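Long-range contact in putative branched-chain amino acid transport system substrate-binding protein (Rhodopseudomonas palustris, PDB 3TX6), which probably binds aromatic acids derived from lignin, such as p-coumaric acid and its relatives, in the periplasm for uptake by an ABC transporter: residues Thr201-Arg211 and Ile233-Val241. Numbering follows the deposited sequence.
Sequences TAAALPQTSLR and IAGKSAEGV
A204, Q207, T208 and R211 of helix 200-213 pack against the end of helix 228-234 and the turns leading from it into strand 242-245. The contact is partly buried and lies in the lobe built on the sheet that holds strands 193-197, 218-221 and 242-245. The methyl of A204 meets I233 CG2 at 3.6 Å and also touches the methyl of A234. T208 CG2 lies over A234 CA at 3.5 Å and reaches S237 OG. That hydroxyl turns back to A234 O, 2.7 Å from its OG, and so ties the 3-10 turn to the helix end. Both helices belong to successive beta-alpha units of the Rossmann-like lobe, as in other periplasmic binding proteins; strands 193-197, 218-221 and 242-245 run parallel. Q207 supplies the direct polar link. Its CG is anti to the backbone N (chi1 -168°) and the chain bends at chi2, which carries NE2 to S237 O at 2.9 Å. The bond is nearly straight (169°), and the acceptor lies in the amide plane. OE1 rests on V241 CG2 at 3.5 Å and accepts a bond from Q221. A leucine here would probably leave S237 O without this donor and cost Q221 one of its two acceptors, A203 O being the other. R211 lays its CG along S237, 3.9 Å from S237 CB. Its NE and NH1 each bind a water, and both waters donate to E239 O; the one at NE also donates to S237 O. NH2 is held by the carbonyls of Y215 and G217.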
loop_
_atom_site.group_PDB
_atom_site.type_symbol
_atom_site.label_atom_id
_atom_site.label_comp_id
_atom_site.label_asym_id
_atom_site.label_seq_id
_atom_site.Cartn_x
_atom_site.Cartn_y
_atom_site.Cartn_z
ATOM N N THR A 201 -12.468 -2.738 4.645
ATOM C CA THR A 201 -13.869 -2.623 5.032
ATOM C C THR A 201 -13.930 -1.776 6.302
ATOM O O THR A 201 -14.811 -0.944 6.436
ATOM C CB THR A 201 -14.561 -4.015 5.144
ATOM O OG1 THR A 201 -13.895 -4.841 6.099
ATOM C CG2 THR A 201 -14.531 -4.691 3.808
ATOM N N ALA A 202 -12.908 -1.894 7.155
ATOM C CA ALA A 202 -12.853 -1.080 8.361
ATOM C C ALA A 202 -12.750 0.441 8.096
ATOM O O ALA A 202 -13.229 1.228 8.918
ATOM C CB ALA A 202 -11.716 -1.577 9.232
ATOM N N ALA A 203 -12.206 0.862 6.953
ATOM C CA ALA A 203 -12.144 2.288 6.652
ATOM C C ALA A 203 -13.546 2.877 6.383
ATOM O O ALA A 203 -13.799 4.051 6.655
ATOM C CB ALA A 203 -11.226 2.547 5.476
ATOM N N ALA A 204 -14.443 2.069 5.818
ATOM C CA ALA A 204 -15.806 2.509 5.526
ATOM C C ALA A 204 -16.642 2.599 6.787
ATOM O O ALA A 204 -17.686 3.306 6.813
ATOM C CB ALA A 204 -16.475 1.576 4.509
ATOM N N LEU A 205 -16.206 1.912 7.853
ATOM C CA LEU A 205 -16.982 1.893 9.073
ATOM C C LEU A 205 -17.125 3.272 9.773
ATOM O O LEU A 205 -18.266 3.735 10.070
ATOM C CB LEU A 205 -16.442 0.805 10.024
ATOM C CG LEU A 205 -17.060 0.746 11.424
ATOM C CD1 LEU A 205 -18.618 0.699 11.376
ATOM C CD2 LEU A 205 -16.436 -0.371 12.280
ATOM N N PRO A 206 -15.997 3.941 10.059
ATOM C CA PRO A 206 -16.191 5.296 10.526
ATOM C C PRO A 206 -16.817 6.210 9.495
ATOM O O PRO A 206 -17.441 7.202 9.918
ATOM C CB PRO A 206 -14.782 5.754 10.908
ATOM C CG PRO A 206 -13.991 4.513 11.161
ATOM C CD PRO A 206 -14.580 3.517 10.173
ATOM N N GLN A 207 -16.669 5.952 8.211
ATOM C CA GLN A 207 -17.277 6.831 7.230
ATOM C C GLN A 207 -18.799 6.868 7.390
ATOM O O GLN A 207 -19.398 7.947 7.493
ATOM C CB GLN A 207 -16.953 6.371 5.829
ATOM C CG GLN A 207 -17.301 7.375 4.752
ATOM C CD GLN A 207 -16.363 8.556 4.671
ATOM O OE1 GLN A 207 -15.174 8.448 4.987
ATOM N NE2 GLN A 207 -16.864 9.667 4.141
ATOM N N THR A 208 -19.409 5.688 7.411
ATOM C CA THR A 208 -20.867 5.525 7.542
ATOM C C THR A 208 -21.331 5.979 8.914
ATOM O O THR A 208 -22.289 6.754 9.050
ATOM C CB THR A 208 -21.314 4.050 7.312
ATOM O OG1 THR A 208 -20.789 3.166 8.334
ATOM C CG2 THR A 208 -20.892 3.590 5.920
ATOM N N SER A 209 -20.636 5.500 9.934
ATOM C CA SER A 209 -21.022 5.760 11.292
ATOM C C SER A 209 -20.911 7.322 11.632
ATOM O O SER A 209 -21.816 7.932 12.228
ATOM C CB SER A 209 -20.167 4.826 12.165
ATOM O OG SER A 209 -20.289 5.084 13.529
ATOM N N LEU A 210 -19.860 8.002 11.183
ATOM C CA LEU A 210 -19.776 9.435 11.425
ATOM C C LEU A 210 -20.899 10.193 10.704
ATOM O O LEU A 210 -21.530 11.095 11.295
ATOM C CB LEU A 210 -18.400 9.985 11.004
ATOM C CG LEU A 210 -17.218 9.718 11.961
ATOM C CD1 LEU A 210 -15.899 9.845 11.188
ATOM C CD2 LEU A 210 -17.270 10.631 13.184
ATOM N N ARG A 211 -21.132 9.886 9.420
ATOM C CA ARG A 211 -22.173 10.624 8.683
ATOM C C ARG A 211 -23.578 10.402 9.267
ATOM O O ARG A 211 -24.391 11.341 9.366
ATOM C CB ARG A 211 -22.163 10.291 7.180
ATOM C CG ARG A 211 -20.966 10.848 6.407
ATOM C CD ARG A 211 -20.808 12.333 6.656
ATOM N NE ARG A 211 -19.808 12.923 5.791
ATOM C CZ ARG A 211 -19.041 13.966 6.103
ATOM N NH1 ARG A 211 -18.143 14.403 5.214
ATOM N NH2 ARG A 211 -19.210 14.626 7.241
ATOM N N ILE A 233 -19.208 -0.357 0.271
ATOM C CA ILE A 233 -19.574 -0.489 1.683
ATOM C C ILE A 233 -20.133 0.817 2.340
ATOM O O ILE A 233 -21.129 0.786 3.053
ATOM C CB ILE A 233 -18.384 -1.008 2.499
ATOM C CG1 ILE A 233 -18.027 -2.428 2.067
ATOM C CG2 ILE A 233 -18.801 -1.144 3.958
ATOM C CD1 ILE A 233 -16.700 -2.889 2.655
ATOM N N ALA A 234 -19.487 1.951 2.083
ATOM C CA ALA A 234 -19.896 3.257 2.616
ATOM C C ALA A 234 -21.135 3.866 1.907
ATOM O O ALA A 234 -21.842 4.689 2.469
ATOM C CB ALA A 234 -18.719 4.246 2.526
ATOM N N GLY A 235 -21.310 3.539 0.630
ATOM C CA GLY A 235 -22.394 4.094 -0.190
ATOM C C GLY A 235 -22.430 5.612 -0.147
ATOM O O GLY A 235 -21.407 6.290 -0.423
ATOM N N LYS A 236 -23.606 6.141 0.187
ATOM C CA LYS A 236 -23.849 7.560 0.052
ATOM C C LYS A 236 -23.008 8.374 1.037
ATOM O O LYS A 236 -22.617 9.532 0.707
ATOM C CB LYS A 236 -25.354 7.885 0.171
ATOM C CG LYS A 236 -26.119 7.538 -1.111
ATOM C CD LYS A 236 -27.637 7.732 -1.062
ATOM C CE LYS A 236 -28.296 7.073 -2.290
ATOM N NZ LYS A 236 -29.708 7.486 -2.588
ATOM N N SER A 237 -22.696 7.782 2.204
ATOM C CA SER A 237 -21.799 8.400 3.164
ATOM C C SER A 237 -20.356 8.722 2.625
ATOM O O SER A 237 -19.653 9.511 3.221
ATOM C CB SER A 237 -21.708 7.503 4.444
ATOM O OG SER A 237 -20.798 6.468 4.164
ATOM N N ALA A 238 -19.919 8.119 1.537
ATOM C CA ALA A 238 -18.586 8.367 0.958
ATOM C C ALA A 238 -18.567 9.671 0.183
ATOM O O ALA A 238 -17.477 10.130 -0.164
ATOM C CB ALA A 238 -18.205 7.205 0.015
ATOM N N GLU A 239 -19.736 10.289 -0.077
ATOM C CA GLU A 239 -19.772 11.485 -0.925
ATOM C C GLU A 239 -18.821 12.527 -0.348
ATOM O O GLU A 239 -18.825 12.760 0.837
ATOM C CB GLU A 239 -21.225 12.001 -1.015
ATOM C CG GLU A 239 -21.464 13.343 -1.730
ATOM C CD GLU A 239 -21.226 14.594 -0.836
ATOM O OE1 GLU A 239 -21.927 14.897 0.233
ATOM O OE2 GLU A 239 -20.316 15.301 -1.265
ATOM N N GLY A 240 -17.977 13.121 -1.201
ATOM C CA GLY A 240 -17.141 14.259 -0.784
ATOM C C GLY A 240 -15.894 13.926 -0.014
ATOM O O GLY A 240 -15.152 14.838 0.361
ATOM N N VAL A 241 -15.665 12.626 0.233
ATOM C CA VAL A 241 -14.504 12.172 1.005
ATOM C C VAL A 241 -13.288 12.647 0.267
ATOM O O VAL A 241 -13.316 12.830 -1.001
ATOM C CB VAL A 241 -14.509 10.626 1.201
ATOM C CG1 VAL A 241 -14.174 9.895 -0.099
ATOM C CG2 VAL A 241 -13.575 10.163 2.342
HETATM O O HOH W 1 -17.142 12.583 3.177
HETATM O O HOH W 2 -20.363 12.093 2.954
#